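PDB 3ZVS: archaemetzincin from Archaeoglobus fulgidus, which is probably a zinc metalloprotease of the metzincin group, carrying one catalytic and one apparently structural zinc, whose natural substrate is unknown. Local coordinates for residues A115-G120 against D144-S149; L125-N130 against M134-S139. All blocks are in the same frame, centred on the assembly; numbering follows the deposited sequence.

Contact 1: residues A115-G120 against D144-S149; sequences AVHEIG and DRKPVS. With ZN (zinc ion), chain D.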
loop_
_atom_site.group_PDB
_atom_site.type_symbol
_atom_site.label_atom_id
_atom_site.label_comp_id
_atom_site.label_asym_id
_atom_site.label_seq_id
_atom_site.Cartn_x
_atom_site.Cartn_y
_atom_site.Cartn_z
ATOM N N ALA A 115 1.685 2.839 -2.244
ATOM C CA ALA A 115 0.475 3.219 -1.505
ATOM C C ALA A 115 -0.661 3.645 -2.442
ATOM O O ALA A 115 -1.795 3.230 -2.275
ATOM C CB ALA A 115 0.780 4.362 -0.511
ATOM N N VAL A 116 -0.344 4.484 -3.420
ATOM C CA VAL A 116 -1.312 4.931 -4.397
ATOM C C VAL A 116 -1.903 3.741 -5.139
ATOM O O VAL A 116 -3.118 3.669 -5.348
ATOM C CB VAL A 116 -0.658 5.928 -5.341
ATOM C CG1 VAL A 116 -1.569 6.244 -6.541
ATOM C CG2 VAL A 116 -0.366 7.247 -4.603
ATOM N N HIS A 117 -1.049 2.793 -5.516
ATOM C CA HIS A 117 -1.487 1.561 -6.195
ATOM C C HIS A 117 -2.540 0.810 -5.362
ATOM O O HIS A 117 -3.589 0.406 -5.832
ATOM C CB HIS A 117 -0.259 0.689 -6.442
ATOM C CG HIS A 117 -0.560 -0.589 -7.146
ATOM N ND1 HIS A 117 -0.456 -0.724 -8.518
ATOM C CD2 HIS A 117 -0.992 -1.795 -6.684
ATOM C CE1 HIS A 117 -0.777 -1.966 -8.863
ATOM N NE2 HIS A 117 -1.100 -2.635 -7.766
ATOM N N GLU A 118 -2.229 0.592 -4.086
ATOM C CA GLU A 118 -3.153 -0.133 -3.226
ATOM C C GLU A 118 -4.481 0.606 -3.073
ATOM O O GLU A 118 -5.548 0.021 -3.113
ATOM C CB GLU A 118 -2.516 -0.373 -1.844
ATOM C CG GLU A 118 -1.354 -1.351 -1.866
ATOM C CD GLU A 118 -1.666 -2.643 -2.563
ATOM O OE1 GLU A 118 -2.778 -3.200 -2.357
ATOM O OE2 GLU A 118 -0.827 -3.126 -3.340
ATOM N N ILE A 119 -4.422 1.896 -2.852
ATOM C CA ILE A 119 -5.639 2.676 -2.670
ATOM C C ILE A 119 -6.450 2.662 -3.977
ATOM O O ILE A 119 -7.657 2.562 -3.948
ATOM C CB ILE A 119 -5.312 4.117 -2.180
ATOM C CG1 ILE A 119 -4.780 4.087 -0.754
ATOM C CG2 ILE A 119 -6.527 5.018 -2.237
ATOM C CD1 ILE A 119 -4.006 5.339 -0.407
ATOM N N GLY A 120 -5.776 2.716 -5.120
ATOM C CA GLY A 120 -6.473 2.613 -6.388
ATOM C C GLY A 120 -7.295 1.342 -6.466
ATOM O O GLY A 120 -8.418 1.382 -6.976
ATOM N N ASP A 144 9.959 1.105 -10.153
ATOM C CA ASP A 144 10.721 2.294 -10.525
ATOM C C ASP A 144 10.358 2.776 -11.947
ATOM O O ASP A 144 10.410 3.962 -12.215
ATOM C CB ASP A 144 12.220 2.033 -10.425
ATOM C CG ASP A 144 12.709 1.924 -8.996
ATOM O OD1 ASP A 144 11.962 2.305 -8.073
ATOM O OD2 ASP A 144 13.837 1.444 -8.827
ATOM N N ARG A 145 10.010 1.828 -12.816
ATOM C CA ARG A 145 9.656 2.151 -14.202
ATOM C C ARG A 145 8.250 2.717 -14.384
ATOM O O ARG A 145 7.973 3.403 -15.363
ATOM C CB ARG A 145 9.851 0.926 -15.068
ATOM C CG ARG A 145 11.293 0.714 -15.438
ATOM C CD ARG A 145 11.422 -0.384 -16.474
ATOM N NE ARG A 145 11.145 -1.692 -15.893
ATOM C CZ ARG A 145 12.085 -2.558 -15.513
ATOM N NH1 ARG A 145 13.369 -2.256 -15.636
ATOM N NH2 ARG A 145 11.737 -3.728 -14.998
ATOM N N LYS A 146 7.330 2.422 -13.476
ATOM C CA LYS A 146 5.984 2.956 -13.595
ATOM C C LYS A 146 5.857 4.318 -12.923
ATOM O O LYS A 146 6.621 4.661 -12.030
ATOM C CB LYS A 146 4.964 1.979 -13.031
ATOM C CG LYS A 146 4.787 1.976 -11.499
ATOM C CD LYS A 146 3.805 0.840 -11.108
ATOM C CE LYS A 146 3.582 0.745 -9.613
ATOM N NZ LYS A 146 2.975 -0.617 -9.272
ATOM N N PRO A 147 4.900 5.134 -13.374
ATOM C CA PRO A 147 4.760 6.462 -12.773
ATOM C C PRO A 147 3.918 6.427 -11.492
ATOM O O PRO A 147 3.249 5.420 -11.207
ATOM C CB PRO A 147 4.020 7.232 -13.872
ATOM C CG PRO A 147 3.125 6.207 -14.442
ATOM C CD PRO A 147 3.886 4.907 -14.419
ATOM N N VAL A 148 3.962 7.509 -10.736
ATOM C CA VAL A 148 3.144 7.648 -9.542
ATOM C C VAL A 148 1.698 8.049 -9.848
ATOM O O VAL A 148 0.825 7.942 -8.996
ATOM C CB VAL A 148 3.802 8.669 -8.548
ATOM C CG1 VAL A 148 3.679 10.101 -9.099
ATOM C CG2 VAL A 148 3.169 8.582 -7.162
ATOM N N SER A 149 1.459 8.512 -11.074
ATOM C CA SER A 149 0.167 9.056 -11.439
ATOM C C SER A 149 -0.706 8.011 -12.124
ATOM O O SER A 149 -0.242 7.058 -12.779
ATOM C CB SER A 149 0.345 10.224 -12.400
ATOM O OG SER A 149 1.194 9.822 -13.436
HETATM ZN ZN ZN D . -2.080 -4.459 -7.623
#
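Val116 and Val148 bring the two backbones together, their CA atoms 7.3 Å apart, where a turn of the helix 104-122 faces the chain that runs on from the end of helix 140-145. Contact is sparse and made by few residues. Val116 rests CG1 3.8 Å from Val148 O, a packing contact. Beside it, His117 and Lys146 cross at about a right angle. The Lys146 chain is stretched out beyond CG and brings NZ to 3.5 Å from His117 ND1, obliquely to the ring. This is a near approach and not a bond: ND1 is hydrogen-bonded to Val133 O, while the ammonium group is held by Glu114, Ser137 and Arg135 O. With CG opposite the backbone N (chi1 -179°), the imidazole of His117 swings out from the helix, and His117 NE2 binds the catalytic zinc at 2.1 Å, joined there by His121 and His127. His117 and Glu118, the inferred proton acceptor, belong to the HExxH motif of zinc proteases. Around the contact, Ala115 and Ile119 pack on helix 12-26 and strand 65-69, whereas Val148 folds back against Val112 and Lys113 of helix 104-122.

Contact 2: residues L125-N130 against M134-S139; sequences LKHCSN and MRFSNS. With ZN (zinc ion), chain D; ZN (zinc ion), chain E.
Cys128 and Arg135 lie nearest in the backbone, with CA atoms 4.8 Å apart, and neither 125-130 nor 134-139 forms regular helix or strand. One direct backbone bond ties them, Cys128 N to Met134 O at 3.1 Å; water 1 adds a bridge from Cys128 O to Phe136 N. The bent chain of Met134 lays CG 3.9 Å from Leu125 CD1, and its CB packs on Cys128 CB. Its side chain also touches His117 and His121, the position expected of the methionine of the metzincin Met-turn beneath the catalytic zinc. The imidazole of His127, bound to that zinc through NE2 at 2.0 Å, carries Phe136 CB over the centre of one face, a CH-pi contact 3.8 Å from the ring centroid. The Phe136 ring then turns its edge toward the His127 face in an offset edge-to-face pair, planes at 62°, Phe136 CD1 lying 3.6 Å from His127 CE1. Arg135 diverges from Phe136: extended from CG to NE, it donates NE to Asn130 O at 2.9 Å, with an N-H...O angle of 148°, the donor standing above the carbonyl plane. Water 2, bound by Ser129 O, receives a weak bond from NH2. With an alanine in place of Arg135, Asn130 O would probably lose this donor, and water 2 its NH2 partner, leaving the chain around Asn130 less firmly held. Cys128 SG binds the second zinc with Cys132, Cys151 and Cys154, and also accepts a hydrogen bond from Asn130 N, which is likely to temper the charge on the thiolate. Two adjacent residues thus serve two different metals, so that the structural site probably helps to fix where His127 stands at the catalytic one.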
loop_
_atom_site.group_PDB
_atom_site.type_symbol
_atom_site.label_atom_id
_atom_site.label_comp_id
_atom_site.label_asym_id
_atom_site.label_seq_id
_atom_site.Cartn_x
_atom_site.Cartn_y
_atom_site.Cartn_z
ATOM N N LEU A 125 -10.126 0.045 -9.044
ATOM C CA LEU A 125 -9.248 -0.119 -10.195
ATOM C C LEU A 125 -8.507 -1.448 -10.192
ATOM O O LEU A 125 -7.837 -1.812 -9.227
ATOM C CB LEU A 125 -8.216 1.013 -10.290
ATOM C CG LEU A 125 -8.792 2.416 -10.394
ATOM C CD1 LEU A 125 -7.708 3.459 -10.329
ATOM C CD2 LEU A 125 -9.527 2.565 -11.714
ATOM N N LYS A 126 -8.649 -2.187 -11.282
ATOM C CA LYS A 126 -7.848 -3.370 -11.539
ATOM C C LYS A 126 -6.479 -3.012 -12.112
ATOM O O LYS A 126 -6.197 -1.847 -12.419
ATOM C CB LYS A 126 -8.584 -4.295 -12.513
ATOM C CG LYS A 126 -9.916 -4.766 -11.977
ATOM C CD LYS A 126 -10.612 -5.763 -12.924
ATOM C CE LYS A 126 -12.121 -5.780 -12.654
ATOM N NZ LYS A 126 -12.792 -4.449 -12.939
ATOM N N HIS A 127 -5.591 -3.985 -12.212
ATOM C CA HIS A 127 -4.321 -3.708 -12.859
ATOM C C HIS A 127 -4.520 -3.143 -14.242
ATOM O O HIS A 127 -5.416 -3.558 -14.980
ATOM C CB HIS A 127 -3.444 -4.943 -12.883
ATOM C CG HIS A 127 -2.922 -5.273 -11.533
ATOM N ND1 HIS A 127 -2.712 -6.561 -11.088
ATOM C CD2 HIS A 127 -2.635 -4.469 -10.489
ATOM C CE1 HIS A 127 -2.295 -6.523 -9.833
ATOM N NE2 HIS A 127 -2.223 -5.260 -9.454
ATOM N N CYS A 128 -3.655 -2.198 -14.569
ATOM C CA CYS A 128 -3.715 -1.424 -15.798
ATOM C C CYS A 128 -2.447 -1.681 -16.608
ATOM O O CYS A 128 -1.332 -1.704 -16.064
ATOM C CB CYS A 128 -3.762 0.044 -15.389
ATOM S SG CYS A 128 -3.922 1.183 -16.831
ATOM N N SER A 129 -2.561 -1.830 -17.921
ATOM C CA SER A 129 -1.354 -2.063 -18.713
ATOM C C SER A 129 -0.763 -0.778 -19.291
ATOM O O SER A 129 0.260 -0.784 -19.964
ATOM C CB SER A 129 -1.620 -3.059 -19.823
ATOM O OG SER A 129 -2.513 -2.498 -20.730
ATOM N N ASN A 130 -1.368 0.352 -18.959
ATOM C CA ASN A 130 -0.913 1.635 -19.489
ATOM C C ASN A 130 0.274 2.191 -18.702
ATOM O O ASN A 130 0.743 1.549 -17.754
ATOM C CB ASN A 130 -2.050 2.654 -19.471
ATOM C CG ASN A 130 -3.257 2.204 -20.233
ATOM O OD1 ASN A 130 -3.163 1.390 -21.156
ATOM N ND2 ASN A 130 -4.408 2.730 -19.851
ATOM N N MET A 134 -1.202 2.005 -11.647
ATOM C CA MET A 134 -1.939 0.764 -11.499
ATOM C C MET A 134 -1.359 -0.434 -12.240
ATOM O O MET A 134 -1.913 -1.535 -12.124
ATOM C CB MET A 134 -3.440 0.942 -11.848
ATOM C CG MET A 134 -4.238 1.834 -10.856
ATOM S SD MET A 134 -3.994 1.408 -9.100
ATOM C CE MET A 134 -4.470 -0.347 -9.086
ATOM N N ARG A 135 -0.243 -0.275 -12.935
ATOM C CA ARG A 135 0.453 -1.457 -13.465
ATOM C C ARG A 135 0.833 -2.369 -12.324
ATOM O O ARG A 135 1.319 -1.906 -11.271
ATOM C CB ARG A 135 1.774 -1.066 -14.114
ATOM C CG ARG A 135 1.708 -0.464 -15.483
ATOM C CD ARG A 135 3.161 -0.449 -16.035
ATOM N NE ARG A 135 3.345 0.496 -17.131
ATOM C CZ ARG A 135 4.496 1.061 -17.450
ATOM N NH1 ARG A 135 5.606 0.819 -16.738
ATOM N NH2 ARG A 135 4.533 1.868 -18.493
ATOM N N PHE A 136 0.650 -3.671 -12.503
ATOM C CA PHE A 136 1.300 -4.636 -11.636
ATOM C C PHE A 136 2.808 -4.523 -11.729
ATOM O O PHE A 136 3.357 -4.370 -12.840
ATOM C CB PHE A 136 0.868 -6.042 -12.021
ATOM C CG PHE A 136 1.604 -7.127 -11.274
ATOM C CD1 PHE A 136 1.209 -7.512 -10.006
ATOM C CD2 PHE A 136 2.734 -7.726 -11.838
ATOM C CE1 PHE A 136 1.899 -8.489 -9.319
ATOM C CE2 PHE A 136 3.415 -8.722 -11.144
ATOM C CZ PHE A 136 2.990 -9.085 -9.883
ATOM N N SER A 137 3.488 -4.593 -10.588
ATOM C CA SER A 137 4.952 -4.612 -10.558
ATOM C C SER A 137 5.455 -5.908 -10.010
ATOM O O SER A 137 5.114 -6.287 -8.879
ATOM C CB SER A 137 5.513 -3.471 -9.696
ATOM O OG SER A 137 5.110 -2.200 -10.190
ATOM N N ASN A 138 6.236 -6.630 -10.796
ATOM C CA ASN A 138 6.746 -7.908 -10.335
ATOM C C ASN A 138 7.850 -7.733 -9.321
ATOM O O ASN A 138 7.991 -8.548 -8.414
ATOM C CB ASN A 138 7.274 -8.730 -11.526
ATOM C CG ASN A 138 7.367 -10.183 -11.192
ATOM O OD1 ASN A 138 6.410 -10.752 -10.678
ATOM N ND2 ASN A 138 8.529 -10.775 -11.396
ATOM N N SER A 139 8.642 -6.696 -9.524
ATOM C CA SER A 139 9.830 -6.402 -8.719
ATOM C C SER A 139 9.906 -4.902 -8.517
ATOM O O SER A 139 9.186 -4.133 -9.175
ATOM C CB SER A 139 11.080 -6.810 -9.485
ATOM O OG SER A 139 11.214 -5.961 -10.604
HETATM ZN ZN ZN D . -2.080 -4.459 -7.623
HETATM ZN ZN ZN E . -4.325 3.181 -15.669
HETATM O O HOH W 1 -0.699 -4.451 -15.005
HETATM O O HOH W 2 2.618 0.556 -20.523
#

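Overall arrangement
The two contacts lie on the same side of the molecule, their centres about 8 Å apart, and are concentric in sequence: 115-120 comes first, then 125-130 and 134-139 of contact 2, then 144-149. Helix 104-122 supplies one side of contact 1, and the chain from its end to helix 140-145 holds both segments of contact 2. They meet directly at the catalytic zinc, where NE2 of His117 and NE2 of His127 are 3.3 Å apart, and again where His117 CE1 packs on Arg135 O. The principle illustrated is that of the metzincins: a helix and the loop after it share one metal, with a methionine turn underneath.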